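Local coordinates for protein alanine glyoxylate transaminase (Thermococcus litoralis, PDB 2ZC0) that probably transfers the amino group of alanine to glyoxylate, using a pyridoxal 5'-phosphate cofactor, at residues V117-D120 and P121-V125; K5-A8 and G9-W13; D159-E162 and E163-E167; V361-G365 and K366-T370; E263-K266 and K267-Q271. All blocks are in the same frame, centred on the assembly; numbering follows the deposited sequence.

Contact 1 of 5, residues V117-D120 and P121-V125; sequences VLID and PGDVV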
# COMPACT_ATOMS: atom_id res chain seq x y z
N VAL A 117 6.67 -4.47 10.10
CA VAL A 117 7.42 -3.26 10.40
C VAL A 117 8.55 -3.00 9.40
O VAL A 117 9.00 -1.87 9.26
CB VAL A 117 8.06 -3.37 11.81
CG1 VAL A 117 9.11 -2.29 12.00
CG2 VAL A 117 6.98 -3.26 12.88
N LEU A 118 8.98 -4.04 8.70
CA LEU A 118 10.09 -3.90 7.79
C LEU A 118 9.80 -3.98 6.30
O LEU A 118 10.63 -3.60 5.49
CB LEU A 118 11.16 -4.94 8.16
CG LEU A 118 11.75 -4.86 9.57
CD1 LEU A 118 12.72 -6.01 9.78
CD2 LEU A 118 12.46 -3.52 9.78
N ILE A 119 8.61 -4.43 5.92
CA ILE A 119 8.28 -4.55 4.51
C ILE A 119 7.22 -3.58 3.96
O ILE A 119 6.13 -3.49 4.50
CB ILE A 119 7.79 -5.97 4.19
CG1 ILE A 119 8.87 -6.98 4.55
CG2 ILE A 119 7.41 -6.09 2.73
CD1 ILE A 119 8.36 -8.38 4.56
N ASP A 120 7.56 -2.86 2.90
CA ASP A 120 6.60 -1.98 2.24
C ASP A 120 6.25 -2.79 0.98
O ASP A 120 7.11 -3.43 0.38
CB ASP A 120 7.22 -0.64 1.82
CG ASP A 120 7.15 0.43 2.91
OD1 ASP A 120 6.04 0.71 3.43
OD2 ASP A 120 8.20 1.01 3.24
N PRO A 121 4.97 -2.79 0.57
CA PRO A 121 4.62 -3.56 -0.63
C PRO A 121 5.57 -3.27 -1.83
O PRO A 121 5.79 -2.11 -2.19
CB PRO A 121 3.18 -3.11 -0.89
CG PRO A 121 2.65 -2.93 0.52
CD PRO A 121 3.78 -2.18 1.19
N GLY A 122 6.13 -4.33 -2.43
CA GLY A 122 7.03 -4.14 -3.55
C GLY A 122 8.49 -4.38 -3.18
O GLY A 122 9.33 -4.66 -4.03
N ASP A 123 8.79 -4.27 -1.89
CA ASP A 123 10.15 -4.50 -1.43
C ASP A 123 10.59 -5.91 -1.82
O ASP A 123 9.79 -6.85 -1.81
CB ASP A 123 10.25 -4.41 0.10
CG ASP A 123 10.31 -2.98 0.63
OD1 ASP A 123 10.37 -2.02 -0.17
OD2 ASP A 123 10.32 -2.84 1.87
N VAL A 124 11.86 -6.04 -2.18
CA VAL A 124 12.41 -7.35 -2.52
C VAL A 124 13.07 -7.85 -1.26
O VAL A 124 13.78 -7.12 -0.59
CB VAL A 124 13.49 -7.27 -3.61
CG1 VAL A 124 14.35 -8.55 -3.60
CG2 VAL A 124 12.85 -7.07 -4.97
N VAL A 125 12.81 -9.10 -0.90
CA VAL A 125 13.46 -9.66 0.27
C VAL A 125 14.16 -10.90 -0.26
O VAL A 125 13.55 -11.71 -0.96
CB VAL A 125 12.46 -10.03 1.40
CG1 VAL A 125 11.25 -10.68 0.83
CG2 VAL A 125 13.13 -10.97 2.37
O HOH W 1 11.65 -4.88 3.25
O HOH W 2 10.51 -0.09 2.58
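D120 and D123 close a type II beta turn that takes the chain from the end of helix 106-118 into strand 124-129. The two aspartates are tied together twice. D123 N donates to D120 O at 2.9 Å, the bond that defines the turn, while the carboxylate of D123 reaches back and accepts from D120 N, with D123 OD2 at 2.9 Å. This second bond is almost straight (N-H...O 175°), yet the N-H arrives from well above the carboxylate plane, 69° out of it. With CG of D123 set beside its own backbone N (chi1 -80°), the acid lies over the start of the turn. Two waters also donate to D123 OD2: one, 2.8 Å away, links it to L118 O, and the other joins it to D120 OD2, which that water meets at 2.6 Å. Three donors thus hold one carboxylate oxygen, and K174 forms a salt bridge with OD1, which probably helps keep the acid ionised. G122 occupies the third position of the turn with a positive phi, as glycine commonly does in type II turns. On the apolar side, I119 CG2 rests 4.2 Å from D123 CB. The D120 carboxylate turns to another chain: its OD2 accepts from G9 N of the second subunit, so the turn also takes part in assembly. A tight, side-chain-braced turn linking a helix to a strand of the central sheet belongs to the alternating helix-strand architecture of the large domain in fold-type I pyridoxal-phosphate enzymes.

Contact 2 of 5, residues K5-A8 and G9-W13; sequences KYLA and GRANW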
# COMPACT_ATOMS: atom_id res chain seq x y z
N LYS A 5 -16.27 -9.10 -3.43
CA LYS A 5 -16.30 -7.65 -3.68
C LYS A 5 -15.93 -6.80 -2.47
O LYS A 5 -15.59 -5.62 -2.61
CB LYS A 5 -17.69 -7.23 -4.18
CG LYS A 5 -18.30 -8.18 -5.21
CD LYS A 5 -19.60 -7.63 -5.80
CE LYS A 5 -19.36 -6.61 -6.93
NZ LYS A 5 -18.60 -5.37 -6.54
N TYR A 6 -16.00 -7.38 -1.27
CA TYR A 6 -15.67 -6.64 -0.07
C TYR A 6 -14.22 -6.83 0.35
O TYR A 6 -13.72 -6.12 1.23
CB TYR A 6 -16.61 -7.04 1.08
CG TYR A 6 -18.07 -7.02 0.67
CD1 TYR A 6 -18.64 -8.11 0.00
CD2 TYR A 6 -18.87 -5.89 0.90
CE1 TYR A 6 -19.96 -8.08 -0.43
CE2 TYR A 6 -20.21 -5.86 0.47
CZ TYR A 6 -20.74 -6.96 -0.20
OH TYR A 6 -22.04 -6.97 -0.64
N LEU A 7 -13.53 -7.77 -0.29
CA LEU A 7 -12.13 -8.04 0.04
C LEU A 7 -11.22 -6.85 -0.19
O LEU A 7 -11.52 -5.97 -1.00
CB LEU A 7 -11.59 -9.23 -0.77
CG LEU A 7 -12.14 -10.63 -0.47
CD1 LEU A 7 -11.64 -11.58 -1.52
CD2 LEU A 7 -11.71 -11.09 0.91
N ALA A 8 -10.11 -6.79 0.53
CA ALA A 8 -9.17 -5.71 0.29
C ALA A 8 -8.35 -6.21 -0.90
O ALA A 8 -8.22 -7.41 -1.10
CB ALA A 8 -8.27 -5.51 1.51
N GLY A 9 -7.83 -5.29 -1.71
CA GLY A 9 -7.03 -5.71 -2.85
C GLY A 9 -5.89 -6.60 -2.36
O GLY A 9 -5.64 -7.64 -2.94
N ARG A 10 -5.23 -6.21 -1.28
CA ARG A 10 -4.12 -6.99 -0.76
C ARG A 10 -4.49 -8.42 -0.35
O ARG A 10 -3.61 -9.23 -0.10
CB ARG A 10 -3.44 -6.27 0.40
CG ARG A 10 -4.38 -5.66 1.42
CD ARG A 10 -3.60 -5.20 2.65
NE ARG A 10 -2.40 -4.45 2.27
CZ ARG A 10 -1.20 -4.61 2.82
NH1 ARG A 10 -1.01 -5.49 3.80
NH2 ARG A 10 -0.18 -3.88 2.39
N ALA A 11 -5.79 -8.72 -0.28
CA ALA A 11 -6.22 -10.06 0.08
C ALA A 11 -5.81 -11.00 -1.07
O ALA A 11 -5.61 -12.19 -0.87
CB ALA A 11 -7.75 -10.11 0.29
N ASN A 12 -5.68 -10.43 -2.27
CA ASN A 12 -5.27 -11.19 -3.45
C ASN A 12 -3.82 -11.69 -3.35
O ASN A 12 -3.43 -12.59 -4.10
CB ASN A 12 -5.40 -10.33 -4.72
CG ASN A 12 -6.85 -10.19 -5.20
OD1 ASN A 12 -7.15 -9.38 -6.10
ND2 ASN A 12 -7.75 -10.97 -4.62
N TRP A 13 -3.02 -11.12 -2.45
CA TRP A 13 -1.63 -11.55 -2.29
C TRP A 13 -1.57 -12.82 -1.44
O TRP A 13 -0.52 -13.47 -1.32
CB TRP A 13 -0.78 -10.44 -1.63
CG TRP A 13 -0.62 -9.18 -2.47
CD1 TRP A 13 -0.70 -9.09 -3.83
CD2 TRP A 13 -0.30 -7.86 -2.00
NE1 TRP A 13 -0.46 -7.80 -4.24
CE2 TRP A 13 -0.21 -7.03 -3.14
CE3 TRP A 13 -0.09 -7.30 -0.73
CZ2 TRP A 13 0.09 -5.66 -3.04
CZ3 TRP A 13 0.21 -5.94 -0.64
CH2 TRP A 13 0.30 -5.13 -1.79
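A8, A11 and G9 bury the most surface here, where the extended residues L7 and A8 lead into the 3-10 segment 9-13. A8 O accepts the first bond of that segment from A11 N, 2.9 Å away; the N-H stands above the carbonyl plane, 59° out of it, and does not lie on a lone pair. The same bend brings A11 CB to 3.1 Å from A8 O. G9 starts the turn and carries it on, for its own O receives N12 N at 2.9 Å. Around this core the side chains lie close: A11 CB packs 4.1 Å from L7 CB, and L7 CD2 is equally near to it. On another side, A8 CB meets R10 CG at 3.9 Å. The chi1 of R10, 45°, wedges CG between backbone N and carbonyl carbon, and a further bend at chi3 sends the guanidinium away toward W13, whose CZ3 lies 3.6 Å above one of its faces. A11 O accepts from K267 NZ of the second subunit, and Y6 OH bonds D208 OD1 there too, while W13 packs on G122 of the third. Such an N-terminal arm laid across a partner subunit is familiar from this aminotransferase family.

Contact 3 of 5, residues D159-E162 and E163-E167; sequences DLLE and EKIKE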
# COMPACT_ATOMS: atom_id res chain seq x y z
N ASP A 159 28.47 -16.57 -2.24
CA ASP A 159 29.04 -15.94 -3.43
C ASP A 159 27.91 -15.61 -4.42
O ASP A 159 27.91 -14.56 -5.06
CB ASP A 159 30.06 -16.86 -4.10
CG ASP A 159 29.49 -18.21 -4.45
OD1 ASP A 159 29.05 -18.94 -3.54
OD2 ASP A 159 29.48 -18.54 -5.65
N LEU A 160 26.94 -16.51 -4.53
CA LEU A 160 25.82 -16.27 -5.42
C LEU A 160 24.92 -15.19 -4.82
O LEU A 160 24.17 -14.51 -5.52
CB LEU A 160 25.04 -17.58 -5.66
CG LEU A 160 25.80 -18.63 -6.49
CD1 LEU A 160 24.99 -19.91 -6.56
CD2 LEU A 160 26.06 -18.10 -7.90
N LEU A 161 25.02 -15.01 -3.50
CA LEU A 161 24.25 -14.00 -2.80
C LEU A 161 24.64 -12.61 -3.31
O LEU A 161 23.78 -11.80 -3.67
CB LEU A 161 24.52 -14.08 -1.29
CG LEU A 161 23.48 -13.57 -0.28
CD1 LEU A 161 24.22 -13.15 0.98
CD2 LEU A 161 22.67 -12.40 -0.84
N GLU A 162 25.95 -12.33 -3.34
CA GLU A 162 26.45 -11.03 -3.78
C GLU A 162 26.18 -10.75 -5.25
O GLU A 162 26.02 -9.59 -5.65
CB GLU A 162 27.96 -10.89 -3.52
CG GLU A 162 28.49 -9.52 -3.96
CD GLU A 162 29.88 -9.22 -3.44
OE1 GLU A 162 30.26 -8.03 -3.46
OE2 GLU A 162 30.60 -10.16 -3.03
N GLU A 163 26.16 -11.80 -6.05
CA GLU A 163 25.89 -11.65 -7.47
C GLU A 163 24.42 -11.31 -7.61
O GLU A 163 24.05 -10.50 -8.45
CB GLU A 163 26.19 -12.94 -8.24
CG GLU A 163 26.00 -12.79 -9.75
CD GLU A 163 26.72 -11.57 -10.32
OE1 GLU A 163 27.96 -11.46 -10.11
OE2 GLU A 163 26.06 -10.72 -10.97
N LYS A 164 23.58 -11.93 -6.80
CA LYS A 164 22.15 -11.64 -6.86
C LYS A 164 21.96 -10.17 -6.48
O LYS A 164 21.30 -9.41 -7.19
CB LYS A 164 21.36 -12.53 -5.90
CG LYS A 164 19.88 -12.16 -5.78
CD LYS A 164 19.15 -12.19 -7.12
CE LYS A 164 18.89 -13.61 -7.61
NZ LYS A 164 18.15 -13.62 -8.92
N ILE A 165 22.57 -9.78 -5.37
CA ILE A 165 22.48 -8.41 -4.89
C ILE A 165 22.91 -7.43 -5.97
O ILE A 165 22.23 -6.44 -6.22
CB ILE A 165 23.32 -8.22 -3.61
CG1 ILE A 165 22.64 -8.98 -2.46
CG2 ILE A 165 23.48 -6.74 -3.28
CD1 ILE A 165 23.47 -9.04 -1.18
N LYS A 166 24.03 -7.70 -6.64
CA LYS A 166 24.51 -6.82 -7.71
C LYS A 166 23.54 -6.86 -8.88
O LYS A 166 23.34 -5.87 -9.58
CB LYS A 166 25.90 -7.25 -8.18
CG LYS A 166 27.01 -7.08 -7.16
CD LYS A 166 28.36 -7.48 -7.75
CE LYS A 166 29.50 -7.13 -6.80
NZ LYS A 166 30.80 -7.70 -7.25
N GLU A 167 22.95 -8.02 -9.10
CA GLU A 167 21.99 -8.19 -10.18
C GLU A 167 20.78 -7.26 -9.90
O GLU A 167 20.39 -6.47 -10.75
CB GLU A 167 21.56 -9.67 -10.22
CG GLU A 167 21.21 -10.23 -11.58
CD GLU A 167 21.71 -11.68 -11.73
OE1 GLU A 167 22.92 -11.87 -12.02
OE2 GLU A 167 20.89 -12.61 -11.54
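L161 lays its CD2 against the CD1 of I165, one turn further along helix 158-170, at 3.5 Å, tighter than an ordinary carbon-carbon contact. Its CG lies opposite the backbone N (chi1 -155°), beside the carbonyl carbon, and this directs the isobutyl group along the helix so that the two branched chains meet at an oblique angle. I165 also brings CG1 to 3.3 Å from L161 O, the carbonyl that accepts its own N-H at 2.9 Å. Both residues are buried, and they face helix 194-207, where L161 touches L200 while I165 reaches I203 and Y207.

A second pair spaced four residues apart, E162 and K166, runs along a more open side. The glutamate is extended beyond CG, with CG anti to the backbone N (chi1 -179°), and its OE1 stands 3.5 Å from CE of K166. The ammonium itself is farther off, NZ to OE1 3.8 Å, so the salt bridge is a long one. OE1 has stronger partners in K206 and in the hydroxyl of Y207. The CG of K166 meanwhile passes 3.1 Å from E162 O, and its backbone N donates to that same oxygen at 2.9 Å. Elsewhere on the helix, K164 NZ and E167 OE2 form another long salt bridge. The chemistry implies division of labour along the helix: aliphatic branches pack against helix 194-207, whereas the ion pairs within the helix are long, and the carboxylate of E162 is fixed mainly by K206 and Y207, so K166 probably adds little to holding it.

Contact 4 of 5, residues V361-G365 and K366-T370; sequences VVVPG and KPFYT. With IMD (imidazole), chain G.
G365 O is met from several directions: F368 N donates to it at 2.9 Å, from 44° above the carbonyl plane, and two aromatic rings offer it their edges. CD1 of F368 comes within 3.2 Å and CD2 of Y369 within 3.3 Å, the tyrosine edge meeting the oxygen in the plane of its ring. Just before, K366 N donates to P364 O at 2.7 Å, a bond spanning one residue; with G365 at phi 75° and psi -54° this is a classic gamma turn, and it leads directly into the 3-10 segment 366-368. Apolar contacts flank the bend. CG1 of V363, opposite its backbone N, pushes into the edge of the F368 ring at 3.4 Å from CE1, the two side chains crossing at about a right angle. P364 CB lies 3.9 Å from P367 CD, one proline ring against the other. P367 O accepts from N1 of a bound imidazole at 2.7 Å, a molecule probably left by the crystallisation liquor, and the K366 ammonium bonds D371 O. The F368 side chain is about 7 Å from the bound pyridoxamine phosphate. In the fold, this loop joins strand 360-361 to strand 377-381: V363 and F368 rest on R379 of the latter, P364 on helix 347-357, and P367 and F368 on I133 of helix 133-140.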
# COMPACT_ATOMS: atom_id res chain seq x y z
N VAL A 361 2.65 -40.24 4.60
CA VAL A 361 2.56 -38.82 4.25
C VAL A 361 3.90 -38.08 4.23
O VAL A 361 4.67 -38.15 5.18
CB VAL A 361 1.64 -38.06 5.24
CG1 VAL A 361 1.43 -36.66 4.74
CG2 VAL A 361 0.32 -38.79 5.40
N VAL A 362 4.15 -37.36 3.14
CA VAL A 362 5.36 -36.57 2.98
C VAL A 362 4.94 -35.20 2.41
O VAL A 362 3.77 -35.02 2.06
CB VAL A 362 6.36 -37.23 1.98
CG1 VAL A 362 6.80 -38.61 2.50
CG2 VAL A 362 5.70 -37.36 0.63
N VAL A 363 5.88 -34.26 2.31
CA VAL A 363 5.57 -32.92 1.77
C VAL A 363 6.23 -32.68 0.40
O VAL A 363 7.44 -32.81 0.25
CB VAL A 363 6.03 -31.79 2.74
CG1 VAL A 363 5.68 -30.44 2.16
CG2 VAL A 363 5.37 -31.96 4.10
N PRO A 364 5.43 -32.29 -0.61
CA PRO A 364 5.76 -32.00 -2.01
C PRO A 364 7.10 -31.32 -2.38
O PRO A 364 7.58 -31.48 -3.51
CB PRO A 364 4.56 -31.18 -2.48
CG PRO A 364 3.43 -31.86 -1.77
CD PRO A 364 3.99 -32.06 -0.37
N GLY A 365 7.69 -30.57 -1.46
CA GLY A 365 8.99 -29.95 -1.74
C GLY A 365 9.01 -28.73 -2.65
O GLY A 365 9.53 -27.67 -2.30
N LYS A 366 8.43 -28.89 -3.84
CA LYS A 366 8.38 -27.81 -4.82
C LYS A 366 7.88 -26.47 -4.30
O LYS A 366 8.39 -25.41 -4.70
CB LYS A 366 7.48 -28.22 -5.99
CG LYS A 366 7.33 -27.12 -7.03
CD LYS A 366 8.58 -27.02 -7.88
CE LYS A 366 8.55 -25.82 -8.79
NZ LYS A 366 8.85 -24.55 -8.05
N PRO A 367 6.87 -26.48 -3.41
CA PRO A 367 6.34 -25.22 -2.86
C PRO A 367 7.36 -24.39 -2.09
O PRO A 367 7.21 -23.18 -1.96
CB PRO A 367 5.19 -25.69 -1.98
CG PRO A 367 4.76 -26.97 -2.64
CD PRO A 367 6.08 -27.62 -2.92
N PHE A 368 8.41 -25.04 -1.60
CA PHE A 368 9.45 -24.34 -0.84
C PHE A 368 10.48 -23.59 -1.69
O PHE A 368 11.31 -22.89 -1.13
CB PHE A 368 10.20 -25.32 0.07
CG PHE A 368 9.34 -26.03 1.07
CD1 PHE A 368 8.42 -26.98 0.66
CD2 PHE A 368 9.48 -25.77 2.43
CE1 PHE A 368 7.65 -27.67 1.59
CE2 PHE A 368 8.72 -26.45 3.36
CZ PHE A 368 7.80 -27.40 2.94
N TYR A 369 10.43 -23.73 -3.02
CA TYR A 369 11.38 -23.05 -3.92
C TYR A 369 10.87 -21.70 -4.42
O TYR A 369 9.66 -21.53 -4.64
CB TYR A 369 11.72 -23.94 -5.13
CG TYR A 369 12.52 -25.17 -4.76
CD1 TYR A 369 13.89 -25.26 -5.08
CD2 TYR A 369 11.95 -26.21 -4.03
CE1 TYR A 369 14.65 -26.35 -4.67
CE2 TYR A 369 12.70 -27.30 -3.61
CZ TYR A 369 14.06 -27.36 -3.94
OH TYR A 369 14.81 -28.42 -3.50
N THR A 370 11.79 -20.76 -4.61
CA THR A 370 11.48 -19.40 -5.04
C THR A 370 11.47 -19.23 -6.55
O THR A 370 11.21 -18.14 -7.08
CB THR A 370 12.48 -18.39 -4.40
OG1 THR A 370 13.79 -18.53 -4.98
CG2 THR A 370 12.58 -18.65 -2.89
N1 IMD G . 6.55 -20.66 -2.60
C2 IMD G . 7.04 -19.64 -3.29
N3 IMD G . 6.55 -18.52 -2.78
C4 IMD G . 5.74 -18.84 -1.74
C5 IMD G . 5.74 -20.18 -1.63

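Contact 5 of 5, residues E263-K266 and K267-Q271; sequences EILK and KVLMQ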
# COMPACT_ATOMS: atom_id res chain seq x y z
N GLU A 263 15.06 1.51 17.03
CA GLU A 263 13.75 1.84 16.51
C GLU A 263 12.94 0.63 16.03
O GLU A 263 11.72 0.63 16.14
CB GLU A 263 13.90 2.87 15.39
CG GLU A 263 14.51 4.23 15.84
CD GLU A 263 16.01 4.15 16.18
OE1 GLU A 263 16.76 3.42 15.50
OE2 GLU A 263 16.43 4.84 17.13
N ILE A 264 13.61 -0.39 15.50
CA ILE A 264 12.90 -1.58 15.06
C ILE A 264 12.24 -2.22 16.27
O ILE A 264 11.03 -2.51 16.25
CB ILE A 264 13.85 -2.59 14.36
CG1 ILE A 264 14.24 -2.05 12.99
CG2 ILE A 264 13.18 -3.95 14.21
CD1 ILE A 264 15.31 -2.86 12.31
N LEU A 265 13.00 -2.42 17.34
CA LEU A 265 12.44 -3.01 18.56
C LEU A 265 11.26 -2.17 19.09
O LEU A 265 10.23 -2.72 19.51
CB LEU A 265 13.52 -3.10 19.65
CG LEU A 265 13.05 -3.44 21.07
CD1 LEU A 265 12.58 -4.88 21.13
CD2 LEU A 265 14.23 -3.21 22.04
N LYS A 266 11.42 -0.85 19.07
CA LYS A 266 10.40 0.08 19.54
C LYS A 266 9.09 -0.07 18.77
O LYS A 266 8.01 -0.14 19.36
CB LYS A 266 10.90 1.53 19.40
CG LYS A 266 9.95 2.63 19.89
CD LYS A 266 10.38 4.00 19.35
CE LYS A 266 9.68 5.17 20.06
NZ LYS A 266 10.18 5.41 21.45
N LYS A 267 9.18 -0.14 17.44
CA LYS A 267 8.01 -0.28 16.60
C LYS A 267 7.41 -1.68 16.65
O LYS A 267 6.20 -1.84 16.54
CB LYS A 267 8.32 0.09 15.16
CG LYS A 267 8.39 1.59 14.94
CD LYS A 267 7.06 2.23 15.37
CE LYS A 267 7.08 3.73 15.19
NZ LYS A 267 5.84 4.19 14.47
N VAL A 268 8.24 -2.70 16.80
CA VAL A 268 7.69 -4.04 16.88
C VAL A 268 6.86 -4.16 18.14
O VAL A 268 5.87 -4.87 18.18
CB VAL A 268 8.78 -5.09 16.93
CG1 VAL A 268 8.18 -6.43 17.34
CG2 VAL A 268 9.45 -5.20 15.57
N LEU A 269 7.29 -3.45 19.18
CA LEU A 269 6.61 -3.46 20.46
C LEU A 269 5.31 -2.62 20.43
O LEU A 269 4.29 -3.04 20.94
CB LEU A 269 7.57 -2.94 21.53
CG LEU A 269 7.83 -3.77 22.80
CD1 LEU A 269 7.93 -5.25 22.48
CD2 LEU A 269 9.13 -3.26 23.44
N MET A 270 5.37 -1.42 19.83
CA MET A 270 4.21 -0.53 19.73
C MET A 270 3.04 -1.16 19.01
O MET A 270 1.89 -0.92 19.37
CB MET A 270 4.56 0.75 18.98
CG MET A 270 5.28 1.84 19.75
SD MET A 270 5.32 3.39 18.75
CE MET A 270 6.33 4.44 19.81
N GLN A 271 3.32 -1.95 17.98
CA GLN A 271 2.24 -2.57 17.21
C GLN A 271 1.70 -3.88 17.80
O GLN A 271 0.57 -4.25 17.51
CB GLN A 271 2.69 -2.84 15.77
CG GLN A 271 3.81 -3.86 15.67
CD GLN A 271 3.99 -4.46 14.26
OE1 GLN A 271 3.43 -3.97 13.28
NE2 GLN A 271 4.79 -5.51 14.18
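K266 runs out alongside M270, one turn ahead on helix 262-272. From CB, which lies 3.1 Å from K267 N, the chain leaves with CG opposite the backbone N (chi1 -179°). CG then stands 4.0 Å from the methionine CE, CD is 4.1 Å from it, and K266 CE closes in to 3.4 Å of that same methyl, a tight carbon-carbon contact. A bend at chi4 leaves NZ a little farther off, 4.3 Å from M270 CE. M270 is extended beyond CG, and the two chains point the same way, so the lysine's methylenes, rather than its charge, do the touching. On other faces the spacing of four recurs: I264 CG2 and V268 CG2 meet at 4.2 Å, where both pack on helix 106-118, and L265 CD1 lies 4.5 Å from L269 CD2, both leucines resting on V102. V268 CG2 also approaches I264 O at 3.2 Å. K267 sends its ammonium to I14 O of the second subunit, and K266 packs on A170 of the fourth. Chemically, this implies that the lysines serve in two ways: K266 lends an aliphatic stem to cover a methionine, whereas K267 spends its charge on backbone carbonyls across the subunit boundary.

Along the chain the order is contact 2, contact 1, contact 3, contact 5, contact 4. Contacts 1 and 2 touch, P121 packing on R10 and W13 of the same chain, although their centres are about 18 Å apart; contact 5 joins contact 1 from helix 262-272 through V117 and L118, with centres about 16 Å apart. Contact 3, on helix 158-170, is about 19 Å from contact 1 between centres. Contact 4 lies on the opposite side of the chain's centre from contact 5, about 33 Å away between centres. Contacts 1, 2 and 5 thus belong to the subunit interfaces, contact 4 lies near the cofactor, and contact 3 is packing within the chain.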